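Local coordinates for purine nucleoside phosphorylase (Schistosoma mansoni, PDB 5TBV), which catalyses the reversible phosphorolysis of purine nucleosides such as inosine and guanosine, giving the free base and ribose 1-phosphate, at residues 29-34 and 80-85; 59-64 and 85-90. All blocks are in the same frame, centred on the assembly; numbering follows the deposited sequence.

Contact 1. Residues 29-34 and 80-85; sequences IGIICG and IVAMQG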
loop_
_atom_site.group_PDB
_atom_site.type_symbol
_atom_site.label_atom_id
_atom_site.label_comp_id
_atom_site.label_asym_id
_atom_site.label_seq_id
_atom_site.Cartn_x
_atom_site.Cartn_y
_atom_site.Cartn_z
ATOM N N ILE A 29 -19.569 27.583 -2.504
ATOM C CA ILE A 29 -19.176 26.706 -1.411
ATOM C C ILE A 29 -19.714 25.308 -1.683
ATOM O O ILE A 29 -20.881 25.154 -2.072
ATOM C CB ILE A 29 -19.690 27.248 -0.066
ATOM C CG1 ILE A 29 -19.091 28.639 0.178
ATOM C CG2 ILE A 29 -19.363 26.273 1.081
ATOM C CD1 ILE A 29 -19.924 29.501 1.061
ATOM N N GLY A 30 -18.867 24.297 -1.469
ATOM C CA GLY A 30 -19.264 22.890 -1.575
ATOM C C GLY A 30 -19.229 22.231 -0.206
ATOM O O GLY A 30 -18.506 22.682 0.688
ATOM N N ILE A 31 -20.074 21.214 -0.020
ATOM C CA ILE A 31 -20.213 20.482 1.241
ATOM C C ILE A 31 -20.273 18.984 0.930
ATOM O O ILE A 31 -20.889 18.578 -0.062
ATOM C CB ILE A 31 -21.476 20.913 2.012
ATOM C CG1 ILE A 31 -21.467 22.420 2.269
ATOM C CG2 ILE A 31 -21.586 20.154 3.333
ATOM C CD1 ILE A 31 -22.795 22.982 2.556
ATOM N N ILE A 32 -19.659 18.157 1.790
ATOM C CA ILE A 32 -19.778 16.695 1.716
ATOM C C ILE A 32 -20.247 16.152 3.076
ATOM O O ILE A 32 -19.591 16.375 4.101
ATOM C CB ILE A 32 -18.456 16.034 1.290
ATOM C CG1 ILE A 32 -17.966 16.634 -0.031
ATOM C CG2 ILE A 32 -18.635 14.519 1.119
ATOM C CD1 ILE A 32 -16.553 16.182 -0.447
ATOM N N CYS A 33 -21.370 15.441 3.081
ATOM C CA CYS A 33 -21.948 14.839 4.291
ATOM C C CYS A 33 -21.471 13.392 4.441
ATOM O O CYS A 33 -21.698 12.576 3.543
ATOM C CB CYS A 33 -23.476 14.867 4.235
ATOM S SG CYS A 33 -24.202 16.532 4.052
ATOM N N GLY A 34 -20.833 13.080 5.577
ATOM C CA GLY A 34 -20.336 11.743 5.883
ATOM C C GLY A 34 -21.449 10.782 6.305
ATOM O O GLY A 34 -22.637 11.104 6.245
ATOM N N ILE A 80 -24.659 27.304 -2.285
ATOM C CA ILE A 80 -23.902 26.108 -1.950
ATOM C C ILE A 80 -24.334 24.944 -2.837
ATOM O O ILE A 80 -25.424 24.945 -3.425
ATOM C CB ILE A 80 -24.087 25.724 -0.471
ATOM C CG1 ILE A 80 -25.511 25.232 -0.259
ATOM C CG2 ILE A 80 -23.826 26.903 0.441
ATOM C CD1 ILE A 80 -25.663 24.303 0.882
ATOM N N VAL A 81 -23.459 23.934 -2.910
ATOM C CA VAL A 81 -23.783 22.620 -3.459
ATOM C C VAL A 81 -23.339 21.559 -2.448
ATOM O O VAL A 81 -22.179 21.549 -2.014
ATOM C CB VAL A 81 -23.128 22.392 -4.840
ATOM C CG1 VAL A 81 -21.615 22.730 -4.827
ATOM C CG2 VAL A 81 -23.342 20.956 -5.290
ATOM N N ALA A 82 -24.260 20.668 -2.066
ATOM C CA ALA A 82 -24.002 19.672 -1.024
ATOM C C ALA A 82 -24.149 18.251 -1.573
ATOM O O ALA A 82 -25.132 17.943 -2.250
ATOM C CB ALA A 82 -24.946 19.895 0.162
ATOM N N MET A 83 -23.147 17.396 -1.313
ATOM C CA MET A 83 -23.256 15.954 -1.558
ATOM C C MET A 83 -23.905 15.284 -0.346
ATOM O O MET A 83 -23.318 15.259 0.750
ATOM C CB MET A 83 -21.884 15.342 -1.852
ATOM C CG MET A 83 -21.340 15.727 -3.236
ATOM S SD MET A 83 -19.716 15.024 -3.586
ATOM C CE MET A 83 -20.073 13.271 -3.685
ATOM N N GLN A 84 -25.111 14.733 -0.541
ATOM C CA GLN A 84 -25.836 14.084 0.549
ATOM C C GLN A 84 -25.312 12.680 0.862
ATOM O O GLN A 84 -25.784 12.044 1.811
ATOM C CB GLN A 84 -27.338 14.041 0.220
ATOM C CG GLN A 84 -28.227 13.680 1.405
ATOM C CD GLN A 84 -29.700 13.847 1.114
ATOM O OE1 GLN A 84 -30.082 14.351 0.061
ATOM N NE2 GLN A 84 -30.542 13.438 2.063
ATOM N N GLY A 85 -24.338 12.204 0.108
ATOM C CA GLY A 85 -23.635 10.968 0.402
ATOM C C GLY A 85 -22.363 10.996 -0.414
ATOM O O GLY A 85 -22.285 11.689 -1.436
#
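Segments 29-32 and 80-83 run parallel, their axes 4.6 Å apart at 16° with I29 opposite I80, and are joined by four backbone bonds: V81 N to I29 O, I31 N to V81 O, M83 N to I31 O and C33 N to M83 O. The M83 N-H is the straightest, at 171° over 2.8 Å to I31 O. The bridges pair I29 with I80, G30 with V81, I31 with A82 and I32 with M83, with side chains on alternating faces. On the face of the first and third pairs, CD1 of I31 meets CD1 of I80 at 3.6 Å, the two side chains crossing obliquely. I80 reaches there with CG1 wedged between its own backbone N and carbonyl carbon (chi1 70°), and A82 CB sits beside I31 CB at 4.1 Å; I281 of helix 259-283 packs on I29 and I31. On the other face M83 SD, at the end of an extended CB-CG arm, lies 4.3 Å from I32 CG1, and helix 95-108 packs against both residues. Beyond the last bridge C33 lays CB and SG against M83 O, SG at 3.6 Å. Strand 29-32 is thus bonded on both edges, to 80-83 and to strand 112-121, and I80 also bonds to G73 of strand 69-75, while apolar side chains pack on both faces of this part of the phosphorylase core.

Contact 2. Residues 59-64 and 85-90; sequences PKTTVA and GRLHMY. With TBN ('2-(4-amino-pyrrolo[2,3-D]pyrimidin-7-yl)-5-hydroxymethyl-tetrahydro-furan-3,4-diol), chain B; SO4 (sulfate ion), chain C.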
loop_
_atom_site.group_PDB
_atom_site.type_symbol
_atom_site.label_atom_id
_atom_site.label_comp_id
_atom_site.label_asym_id
_atom_site.label_seq_id
_atom_site.Cartn_x
_atom_site.Cartn_y
_atom_site.Cartn_z
ATOM N N PRO A 59 -21.333 8.326 -10.246
ATOM C CA PRO A 59 -21.549 6.972 -9.704
ATOM C C PRO A 59 -22.651 6.916 -8.642
ATOM O O PRO A 59 -23.035 7.917 -8.032
ATOM C CB PRO A 59 -20.185 6.616 -9.090
ATOM C CG PRO A 59 -19.198 7.608 -9.701
ATOM C CD PRO A 59 -19.994 8.858 -9.917
ATOM N N LYS A 60 -23.138 5.703 -8.399
ATOM C CA LYS A 60 -24.183 5.458 -7.407
ATOM C C LYS A 60 -23.581 5.149 -6.032
ATOM O O LYS A 60 -22.590 4.419 -5.932
ATOM C CB LYS A 60 -25.054 4.292 -7.882
ATOM C CG LYS A 60 -26.097 3.776 -6.894
ATOM C CD LYS A 60 -26.485 2.328 -7.222
ATOM C CE LYS A 60 -28.001 2.130 -7.280
ATOM N NZ LYS A 60 -28.698 2.438 -5.997
ATOM N N THR A 61 -24.182 5.702 -4.967
ATOM C CA THR A 61 -23.772 5.341 -3.607
ATOM C C THR A 61 -24.237 3.925 -3.284
ATOM O O THR A 61 -25.358 3.547 -3.626
ATOM C CB THR A 61 -24.351 6.311 -2.558
ATOM O OG1 THR A 61 -25.773 6.450 -2.737
ATOM C CG2 THR A 61 -23.689 7.697 -2.625
ATOM N N THR A 62 -23.387 3.132 -2.600
ATOM C CA THR A 62 -23.793 1.781 -2.203
ATOM C C THR A 62 -23.688 1.518 -0.698
ATOM O O THR A 62 -23.936 0.389 -0.270
ATOM C CB THR A 62 -23.002 0.693 -2.976
ATOM O OG1 THR A 62 -21.634 0.651 -2.560
ATOM C CG2 THR A 62 -23.045 0.900 -4.481
ATOM N N VAL A 63 -23.332 2.511 0.119
ATOM C CA VAL A 63 -23.143 2.338 1.568
ATOM C C VAL A 63 -24.349 2.906 2.333
ATOM O O VAL A 63 -24.846 3.995 2.023
ATOM C CB VAL A 63 -21.830 3.019 2.025
ATOM C CG1 VAL A 63 -21.597 2.890 3.551
ATOM C CG2 VAL A 63 -20.627 2.478 1.257
ATOM N N ALA A 64 -24.777 2.197 3.374
ATOM C CA ALA A 64 -25.848 2.697 4.234
ATOM C C ALA A 64 -25.490 4.055 4.844
ATOM O O ALA A 64 -24.383 4.265 5.344
ATOM C CB ALA A 64 -26.139 1.689 5.346
ATOM N N GLY A 85 -24.338 12.204 0.108
ATOM C CA GLY A 85 -23.635 10.968 0.402
ATOM C C GLY A 85 -22.363 10.996 -0.414
ATOM O O GLY A 85 -22.285 11.689 -1.436
ATOM N N ARG A 86 -21.354 10.258 0.043
ATOM C CA ARG A 86 -20.086 10.270 -0.666
ATOM C C ARG A 86 -19.755 8.865 -1.146
ATOM O O ARG A 86 -20.335 7.876 -0.682
ATOM C CB ARG A 86 -18.942 10.821 0.222
ATOM C CG ARG A 86 -18.607 9.961 1.444
ATOM C CD ARG A 86 -17.066 9.869 1.670
ATOM N NE ARG A 86 -16.402 11.153 1.957
ATOM C CZ ARG A 86 -16.568 11.854 3.081
ATOM N NH1 ARG A 86 -17.391 11.423 4.048
ATOM N NH2 ARG A 86 -15.895 12.981 3.255
ATOM N N LEU A 87 -18.813 8.809 -2.095
ATOM C CA LEU A 87 -18.237 7.587 -2.647
ATOM C C LEU A 87 -16.943 7.236 -1.925
ATOM O O LEU A 87 -16.177 8.126 -1.542
ATOM C CB LEU A 87 -17.940 7.759 -4.138
ATOM C CG LEU A 87 -19.144 8.187 -4.980
ATOM C CD1 LEU A 87 -18.668 8.577 -6.360
ATOM C CD2 LEU A 87 -20.222 7.082 -5.044
ATOM N N HIS A 88 -16.685 5.923 -1.771
ATOM C CA HIS A 88 -15.495 5.438 -1.077
ATOM C C HIS A 88 -14.717 4.461 -1.952
ATOM O O HIS A 88 -15.307 3.696 -2.723
ATOM C CB HIS A 88 -15.851 4.698 0.236
ATOM C CG HIS A 88 -16.819 5.428 1.115
ATOM N ND1 HIS A 88 -18.173 5.503 0.841
ATOM C CD2 HIS A 88 -16.639 6.069 2.299
ATOM C CE1 HIS A 88 -18.779 6.183 1.801
ATOM N NE2 HIS A 88 -17.875 6.536 2.700
ATOM N N MET A 89 -13.391 4.435 -1.770
ATOM C CA MET A 89 -12.561 3.524 -2.566
ATOM C C MET A 89 -12.789 2.041 -2.198
ATOM O O MET A 89 -12.659 1.172 -3.073
ATOM C CB MET A 89 -11.072 3.899 -2.441
ATOM C CG MET A 89 -10.641 5.261 -3.089
ATOM S SD MET A 89 -10.941 5.366 -4.886
ATOM C CE MET A 89 -9.776 4.172 -5.589
ATOM N N TYR A 90 -13.130 1.712 -0.935
ATOM C CA TYR A 90 -13.440 0.307 -0.623
ATOM C C TYR A 90 -14.651 -0.221 -1.384
ATOM O O TYR A 90 -14.844 -1.447 -1.437
ATOM C CB TYR A 90 -13.652 0.075 0.890
ATOM C CG TYR A 90 -14.765 0.899 1.532
ATOM C CD1 TYR A 90 -16.106 0.650 1.240
ATOM C CD2 TYR A 90 -14.469 1.924 2.437
ATOM C CE1 TYR A 90 -17.124 1.390 1.826
ATOM C CE2 TYR A 90 -15.482 2.685 3.022
ATOM C CZ TYR A 90 -16.800 2.409 2.709
ATOM O OH TYR A 90 -17.823 3.144 3.259
HETATM O "O5'" TBN B . -18.546 2.416 9.563
HETATM C "C5'" TBN B . -17.638 2.503 8.488
HETATM C "C4'" TBN B . -17.774 3.810 7.715
HETATM O "O4'" TBN B . -17.596 4.880 8.588
HETATM C "C1'" TBN B . -16.254 5.238 8.663
HETATM N N9 TBN B . -15.750 4.791 9.970
HETATM C C8 TBN B . -16.512 4.886 11.058
HETATM C C7 TBN B . -15.901 4.422 12.173
HETATM C C5 TBN B . -14.646 4.005 11.708
HETATM C C6 TBN B . -13.449 3.389 12.344
HETATM N N1 TBN B . -12.412 3.112 11.566
HETATM C C2 TBN B . -12.454 3.376 10.274
HETATM N N3 TBN B . -13.473 3.935 9.647
HETATM C C4 TBN B . -14.582 4.263 10.284
HETATM N N6 TBN B . -13.401 3.088 13.652
HETATM C "C2'" TBN B . -15.581 4.603 7.458
HETATM O "O2'" TBN B . -14.895 5.575 6.778
HETATM C "C3'" TBN B . -16.692 3.953 6.664
HETATM O "O3'" TBN B . -17.116 4.700 5.543
HETATM S S SO4 C . -17.518 8.172 5.981
HETATM O O1 SO4 C . -17.868 6.719 6.182
HETATM O O2 SO4 C . -16.054 8.303 6.060
HETATM O O3 SO4 C . -18.073 9.110 6.960
HETATM O O4 SO4 C . -17.943 8.582 4.646
HETATM O O HOH W 1 -21.617 5.184 -0.965
#
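V63 holds CG1 anti to its backbone N (chi1 179°), which sets CG2 anti to the carbonyl carbon and at the Y90 ring, with CG1 also near the hydroxyl; Y90 carries its ring between its own N and carbonyl carbon (chi1 59°) and brings OH to within 3.5 Å of V63 CG2. In this phosphorylase-superfamily fold the two loops pack beside the active-site pocket, and 85-90 reaches the bound nucleoside analogue TBN and a sulfate. V63 CG2 lies at the edge of the Y90 ring, 3.7 Å from CE1, and the side chains cross at about a right angle; F161 of a neighbouring subunit packs on both. Y90 OH stands over the centre of the H88 imidazole and hydrogen-bonds TBN O3' at 2.9 Å. Farther from the ligand, P59 CG abuts L87 CD1 at 3.5 Å, proline ring across leucine branch, and T61 CG2 rests near R86 O. A water joins the loops by accepting from T62 N and donating to R86 O. The sulfate, probably from the crystallisation liquor, is consistent with occupancy of the phosphate site; S35, L118 and S222 also bind it. E226 pairs with R86 NE and E91 OE1 is hydrogen-bonded to H88 ND1, so each glutamate probably helps to orient a sulfate-binding side chain. Both converge on one oxygen: SO4 O4 takes H88 NE2 at 2.8 Å (154°) and R86 NH1 at 3.0 Å.

From the N terminus the chain runs through helix 9-23 into strand 29-32, passes strand 47-51, makes the 59-64 loop, and returns through strands 69-75 and 78-83 to the 85-90 loop. Contact 1 closes the long excursion between residues 34 and 80 by parallel pairing; contact 2 closes the shorter one between 64 and 85. Their segments alternate along the chain, so the two closures cross, and G85 belongs to both. The contacts also touch in space: R86 NH1 lies 3.5 Å from G34 CA. The principle illustrated is division of labour: contact 1 joins two core strands, while contact 2 lays the loop between strands 47-51 and 69-75 on the ligand-reaching segment after strand 78-83.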